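PDB 6LRF: Alr4995 protein from Nostoc sp., which probably hydrolyses arginine to ornithine, ammonia and carbon dioxide with its dihydrolase part, and converts ornithine to proline with its cyclodeaminase part. Local coordinates for residues Thr69-Leu74 with Lys88-Glu93; Tyr96-Phe101 with Val108-Lys113. All blocks are in the same frame, centred on the assembly; numbering follows the deposited sequence.

Contact 1: Thr69-Leu74 with Lys88-Glu93; sequences TANAGL and KERQGE
Asn-71 meets Arg-90 at about a right angle, its amide plane turned 80° from the guanidinium plane. At the root of the asparagine side chain, CB lies 3.7 Å from Arg-90 NH2. One atom further out, CG approaches the other terminal nitrogen, with Arg-90 NH1 3.5 Å away. At the tip the two amide atoms part: OD1 accepts a hydrogen bond of 2.8 Å from Arg-90 NH1, whereas ND2 donates to the backbone carbonyl of Glu-118. The NH1 donor stands well above the carbonyl plane, 52° out of it, so OD1 is met over its flat side.

The guanidinium is itself held from several directions. Arg-90 forms a side-on, two-nitrogen salt bridge with Glu-93: NE bonds Glu-93 OE2 at 2.8 Å, from above the carboxylate plane, and NH2 bonds Glu-93 OE1 at 2.9 Å, on the syn lone pair of OE1. A bend at chi3 (69°) turns the guanidinium back beside Glu-93 while NH1 still reaches Asn-71. NH2 also donates to the carbonyl of Phe-68. Without the guanidinium, as with an alanine here in place of Arg-90, the buried Glu-93 carboxylate would probably lose its positive mate and Asn-71 OD1 this donor. Within this region, related to dimethylarginine dimethylhydrolase and so probably of the pentein fold, the contact joins the 3-10 turn 69-71, just ahead of strand 73-76, to the short, weakly bonded helix 88-91, which precedes helix 93-103.

Contact 2: Tyr96-Phe101 with Val108-Lys113; sequences YFKEWF and VYELPK
Lys-98 and Glu-110 form a salt bridge, NZ donating to OE2 at 3.1 Å. The two side chains cross at about a right angle, and the ammonium comes in over the flat side of the carboxylate, 50° out of its plane. OE1 is more distant, 3.6 Å from Lys-98 NZ, so the ammonium is held mainly by one oxygen. The bridge also lays aliphatic chain against charge: Lys-98 CE lies 3.4 Å from Glu-110 OE2. Lys-98 gains this reach by being straight throughout, with CG trans to the backbone N (chi1 -179°) and the rest of the chain extended from there.

Closer to the backbone, the contact is apolar. Phe-101 CB packs on Val-108 CG2 at 3.7 Å, a methyl group against the base of the aromatic side chain rather than its ring. The other valine branch, CG1, turns to the lysine stem and comes within 4.5 Å of Lys-98 CG.

Helix 93-103 here belongs to a beta-alpha-beta crossover: strand 79-82 leads into helices 88-91 and 93-103, and the chain returns as strand 107-109, parallel to and beside strand 79-82 at the edge of a three-stranded sheet. Both Phe-101 and Val-108 also touch Val-80 of that neighbouring strand, which places the helix against one face of the sheet. Backbone bonds of Tyr-109 with Val-80 and Leu-82 fix the edge strand there, and Glu-110 rests its side chain on Leu-82. Further out, the Tyr-109 ring stacks with Trp-151 of helix 145-152, while Leu-111 and Pro-112 pack on Tyr-147 of the same helix.

How the contacts relate
Contact 1 closes before contact 2 opens, so the two follow in series along the chain, and their centres lie 9 Å apart. Helices 88-91 and 93-103 run one after the other, and both contacts reach the same three-stranded sheet, contact 1 by way of the turn that leads into strand 73-76 and contact 2 through strand 107-109. They also touch directly: Ala-72 CB sits 3.4 Å from Phe-97 CG, and the Phe-101 ring reaches Ala-72 and Gly-73. The two contacts thus belong to one continuous layer of packing, in which helix 93-103 meets both the turn 69-72 and the sheet edge at 107-109, in the domain that probably carries the arginine dihydrolase activity.

Contact 1: Thr69-Leu74 with Lys88-Glu93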
loop_
_atom_site.group_PDB
_atom_site.type_symbol
_atom_site.label_atom_id
_atom_site.label_comp_id
_atom_site.label_asym_id
_atom_site.label_seq_id
_atom_site.Cartn_x
_atom_site.Cartn_y
_atom_site.Cartn_z
ATOM N N THR B 69 37.905 -28.832 -24.604
ATOM C CA THR B 69 37.654 -29.871 -25.601
ATOM C C THR B 69 36.285 -30.531 -25.457
ATOM O O THR B 69 35.814 -31.136 -26.410
ATOM C CB THR B 69 38.726 -30.972 -25.534
ATOM O OG1 THR B 69 38.811 -31.459 -24.191
ATOM C CG2 THR B 69 40.085 -30.431 -25.976
ATOM N N ALA B 70 35.656 -30.428 -24.277
ATOM C CA ALA B 70 34.273 -30.890 -24.102
ATOM C C ALA B 70 33.395 -30.368 -25.237
ATOM O O ALA B 70 32.488 -31.063 -25.722
ATOM C CB ALA B 70 33.704 -30.451 -22.739
ATOM N N ASN B 71 33.698 -29.156 -25.692
ATOM C CA ASN B 71 32.905 -28.518 -26.736
ATOM C C ASN B 71 33.387 -28.799 -28.149
ATOM O O ASN B 71 32.861 -28.240 -29.081
ATOM C CB ASN B 71 32.870 -27.001 -26.523
ATOM C CG ASN B 71 32.475 -26.625 -25.105
ATOM O OD1 ASN B 71 33.234 -25.969 -24.392
ATOM N ND2 ASN B 71 31.291 -27.065 -24.682
ATOM N N ALA B 72 34.390 -29.646 -28.316
ATOM C CA ALA B 72 34.865 -29.951 -29.665
ATOM C C ALA B 72 33.748 -30.556 -30.511
ATOM O O ALA B 72 33.598 -30.251 -31.691
ATOM C CB ALA B 72 36.075 -30.909 -29.609
ATOM N N GLY B 73 32.964 -31.424 -29.885
ATOM C CA GLY B 73 31.869 -32.084 -30.554
ATOM C C GLY B 73 31.374 -33.207 -29.664
ATOM O O GLY B 73 31.777 -33.325 -28.512
ATOM N N LEU B 74 30.514 -34.048 -30.211
ATOM C CA LEU B 74 29.872 -35.098 -29.442
ATOM C C LEU B 74 30.203 -36.438 -30.064
ATOM O O LEU B 74 29.952 -36.647 -31.249
ATOM C CB LEU B 74 28.354 -34.880 -29.418
ATOM C CG LEU B 74 27.554 -36.075 -28.904
ATOM C CD1 LEU B 74 27.855 -36.309 -27.446
ATOM C CD2 LEU B 74 26.088 -35.821 -29.120
ATOM N N LYS B 88 31.283 -16.127 -32.377
ATOM C CA LYS B 88 32.395 -16.069 -33.318
ATOM C C LYS B 88 33.762 -16.257 -32.637
ATOM O O LYS B 88 34.720 -16.689 -33.275
ATOM C CB LYS B 88 32.359 -14.739 -34.080
ATOM C CG LYS B 88 32.241 -13.511 -33.166
ATOM C CD LYS B 88 32.003 -12.207 -33.948
ATOM C CE LYS B 88 31.281 -11.163 -33.084
ATOM N NZ LYS B 88 30.671 -10.057 -33.882
ATOM N N GLU B 89 33.845 -15.960 -31.343
ATOM C CA GLU B 89 35.117 -16.026 -30.630
ATOM C C GLU B 89 35.634 -17.466 -30.496
ATOM O O GLU B 89 36.822 -17.689 -30.219
ATOM C CB GLU B 89 34.996 -15.384 -29.238
ATOM C CG GLU B 89 34.930 -13.853 -29.225
ATOM C CD GLU B 89 33.539 -13.315 -29.499
ATOM O OE1 GLU B 89 32.564 -14.057 -29.245
ATOM O OE2 GLU B 89 33.413 -12.156 -29.967
ATOM N N ARG B 90 34.744 -18.438 -30.689
ATOM C CA ARG B 90 35.123 -19.839 -30.541
ATOM C C ARG B 90 35.000 -20.588 -31.862
ATOM O O ARG B 90 35.471 -21.719 -31.970
ATOM C CB ARG B 90 34.274 -20.534 -29.459
ATOM C CG ARG B 90 34.619 -20.122 -28.029
ATOM C CD ARG B 90 34.175 -21.160 -27.002
ATOM N NE ARG B 90 34.977 -22.381 -27.104
ATOM C CZ ARG B 90 34.831 -23.443 -26.316
ATOM N NH1 ARG B 90 33.909 -23.437 -25.360
ATOM N NH2 ARG B 90 35.607 -24.514 -26.483
ATOM N N GLN B 91 34.398 -19.956 -32.867
ATOM C CA GLN B 91 34.177 -20.624 -34.152
ATOM C C GLN B 91 35.470 -21.016 -34.874
ATOM O O GLN B 91 35.484 -21.956 -35.664
ATOM C CB GLN B 91 33.325 -19.751 -35.064
ATOM C CG GLN B 91 31.832 -19.861 -34.772
ATOM C CD GLN B 91 31.010 -18.754 -35.425
ATOM O OE1 GLN B 91 31.504 -18.025 -36.286
ATOM N NE2 GLN B 91 29.747 -18.625 -35.010
ATOM N N GLY B 92 36.561 -20.314 -34.594
ATOM C CA GLY B 92 37.823 -20.621 -35.241
ATOM C C GLY B 92 38.459 -21.881 -34.677
ATOM O O GLY B 92 39.412 -22.422 -35.245
ATOM N N GLU B 93 37.944 -22.346 -33.544
ATOM C CA GLU B 93 38.392 -23.609 -32.979
ATOM C C GLU B 93 37.963 -24.772 -33.869
ATOM O O GLU B 93 38.599 -25.831 -33.865
ATOM C CB GLU B 93 37.838 -23.813 -31.569
ATOM C CG GLU B 93 38.142 -22.698 -30.582
ATOM C CD GLU B 93 37.539 -22.941 -29.189
ATOM O OE1 GLU B 93 37.157 -24.095 -28.863
ATOM O OE2 GLU B 93 37.434 -21.963 -28.417
#

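Contact 2: Tyr96-Phe101 with Val108-Lys113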
loop_
_atom_site.group_PDB
_atom_site.type_symbol
_atom_site.label_atom_id
_atom_site.label_comp_id
_atom_site.label_asym_id
_atom_site.label_seq_id
_atom_site.Cartn_x
_atom_site.Cartn_y
_atom_site.Cartn_z
ATOM N N TYR B 96 40.331 -26.866 -36.180
ATOM C CA TYR B 96 41.327 -27.635 -35.439
ATOM C C TYR B 96 40.718 -28.858 -34.789
ATOM O O TYR B 96 41.340 -29.930 -34.775
ATOM C CB TYR B 96 42.012 -26.751 -34.399
ATOM C CG TYR B 96 42.713 -25.611 -35.065
ATOM C CD1 TYR B 96 43.905 -25.824 -35.746
ATOM C CD2 TYR B 96 42.166 -24.329 -35.073
ATOM C CE1 TYR B 96 44.556 -24.793 -36.393
ATOM C CE2 TYR B 96 42.819 -23.279 -35.713
ATOM C CZ TYR B 96 44.017 -23.525 -36.374
ATOM O OH TYR B 96 44.691 -22.516 -37.028
ATOM N N PHE B 97 39.492 -28.711 -34.278
ATOM C CA PHE B 97 38.784 -29.844 -33.689
ATOM C C PHE B 97 38.444 -30.853 -34.786
ATOM O O PHE B 97 38.687 -32.057 -34.637
ATOM C CB PHE B 97 37.517 -29.375 -32.947
ATOM C CG PHE B 97 37.796 -28.719 -31.615
ATOM C CD1 PHE B 97 38.856 -29.151 -30.819
ATOM C CD2 PHE B 97 37.002 -27.683 -31.151
ATOM C CE1 PHE B 97 39.116 -28.570 -29.582
ATOM C CE2 PHE B 97 37.251 -27.098 -29.901
ATOM C CZ PHE B 97 38.318 -27.549 -29.120
ATOM N N LYS B 98 37.907 -30.361 -35.897
ATOM C CA LYS B 98 37.570 -31.228 -37.018
ATOM C C LYS B 98 38.801 -32.020 -37.510
ATOM O O LYS B 98 38.720 -33.228 -37.809
ATOM C CB LYS B 98 36.974 -30.405 -38.163
ATOM C CG LYS B 98 36.587 -31.243 -39.339
ATOM C CD LYS B 98 36.004 -30.415 -40.458
ATOM C CE LYS B 98 35.370 -31.344 -41.474
ATOM N NZ LYS B 98 34.884 -30.622 -42.679
ATOM N N GLU B 99 39.939 -31.329 -37.577
ATOM C CA GLU B 99 41.196 -31.953 -37.985
ATOM C C GLU B 99 41.550 -33.097 -37.050
ATOM O O GLU B 99 41.922 -34.172 -37.499
ATOM C CB GLU B 99 42.341 -30.945 -38.002
ATOM C CG GLU B 99 43.630 -31.514 -38.587
ATOM C CD GLU B 99 44.764 -30.500 -38.577
ATOM O OE1 GLU B 99 45.191 -30.102 -37.462
ATOM O OE2 GLU B 99 45.197 -30.072 -39.683
ATOM N N TRP B 100 41.441 -32.873 -35.749
ATOM C CA TRP B 100 41.752 -33.946 -34.823
ATOM C C TRP B 100 40.818 -35.140 -35.043
ATOM O O TRP B 100 41.271 -36.279 -35.102
ATOM C CB TRP B 100 41.684 -33.481 -33.364
ATOM C CG TRP B 100 42.205 -34.559 -32.452
ATOM C CD1 TRP B 100 43.498 -34.712 -32.002
ATOM C CD2 TRP B 100 41.462 -35.662 -31.917
ATOM N NE1 TRP B 100 43.589 -35.829 -31.209
ATOM C CE2 TRP B 100 42.359 -36.434 -31.144
ATOM C CE3 TRP B 100 40.130 -36.072 -32.016
ATOM C CZ2 TRP B 100 41.963 -37.592 -30.473
ATOM C CZ3 TRP B 100 39.738 -37.222 -31.351
ATOM C CH2 TRP B 100 40.652 -37.968 -30.587
ATOM N N PHE B 101 39.524 -34.886 -35.175
ATOM C CA PHE B 101 38.562 -35.980 -35.276
ATOM C C PHE B 101 38.826 -36.821 -36.524
ATOM O O PHE B 101 38.885 -38.058 -36.447
ATOM C CB PHE B 101 37.121 -35.452 -35.292
ATOM C CG PHE B 101 36.601 -35.046 -33.934
ATOM C CD1 PHE B 101 36.682 -35.920 -32.854
ATOM C CD2 PHE B 101 36.018 -33.796 -33.742
ATOM C CE1 PHE B 101 36.206 -35.564 -31.610
ATOM C CE2 PHE B 101 35.536 -33.427 -32.484
ATOM C CZ PHE B 101 35.628 -34.308 -31.424
ATOM N N VAL B 108 32.722 -37.639 -39.314
ATOM C CA VAL B 108 32.387 -36.325 -38.782
ATOM C C VAL B 108 31.155 -35.749 -39.472
ATOM O O VAL B 108 31.122 -35.583 -40.694
ATOM C CB VAL B 108 33.563 -35.336 -38.936
ATOM C CG1 VAL B 108 33.155 -33.947 -38.479
ATOM C CG2 VAL B 108 34.777 -35.811 -38.145
ATOM N N TYR B 109 30.131 -35.466 -38.678
ATOM C CA TYR B 109 28.928 -34.829 -39.189
ATOM C C TYR B 109 28.914 -33.372 -38.779
ATOM O O TYR B 109 29.341 -33.028 -37.673
ATOM C CB TYR B 109 27.681 -35.522 -38.673
ATOM C CG TYR B 109 27.544 -36.931 -39.150
ATOM C CD1 TYR B 109 28.011 -37.990 -38.390
ATOM C CD2 TYR B 109 26.962 -37.203 -40.366
ATOM C CE1 TYR B 109 27.886 -39.296 -38.832
ATOM C CE2 TYR B 109 26.830 -38.495 -40.815
ATOM C CZ TYR B 109 27.284 -39.538 -40.047
ATOM O OH TYR B 109 27.143 -40.824 -40.508
ATOM N N GLU B 110 28.423 -32.523 -39.669
ATOM C CA GLU B 110 28.420 -31.096 -39.408
ATOM C C GLU B 110 27.018 -30.556 -39.560
ATOM O O GLU B 110 26.317 -30.912 -40.509
ATOM C CB GLU B 110 29.366 -30.377 -40.354
ATOM C CG GLU B 110 30.811 -30.730 -40.142
ATOM C CD GLU B 110 31.690 -30.029 -41.141
ATOM O OE1 GLU B 110 31.341 -30.045 -42.341
ATOM O OE2 GLU B 110 32.709 -29.444 -40.730
ATOM N N LEU B 111 26.615 -29.710 -38.616
ATOM C CA LEU B 111 25.290 -29.096 -38.632
ATOM C C LEU B 111 25.279 -27.939 -39.624
ATOM O O LEU B 111 26.345 -27.401 -39.942
ATOM C CB LEU B 111 24.922 -28.614 -37.227
ATOM C CG LEU B 111 24.705 -29.843 -36.349
ATOM C CD1 LEU B 111 25.217 -29.627 -34.965
ATOM C CD2 LEU B 111 23.238 -30.189 -36.343
ATOM N N PRO B 112 24.088 -27.566 -40.122
ATOM C CA PRO B 112 23.909 -26.274 -40.816
ATOM C C PRO B 112 24.664 -25.148 -40.094
ATOM O O PRO B 112 24.759 -25.186 -38.861
ATOM C CB PRO B 112 22.400 -26.053 -40.749
ATOM C CG PRO B 112 21.823 -27.445 -40.748
ATOM C CD PRO B 112 22.825 -28.327 -40.019
ATOM N N LYS B 113 25.219 -24.179 -40.817
ATOM C CA LYS B 113 26.114 -23.226 -40.162
ATOM C C LYS B 113 25.369 -22.253 -39.234
ATOM O O LYS B 113 25.978 -21.652 -38.343
ATOM C CB LYS B 113 26.952 -22.458 -41.195
ATOM C CG LYS B 113 28.083 -23.318 -41.788
ATOM C CD LYS B 113 29.289 -22.514 -42.276
ATOM C CE LYS B 113 30.532 -22.810 -41.420
ATOM N NZ LYS B 113 31.252 -24.069 -41.768
#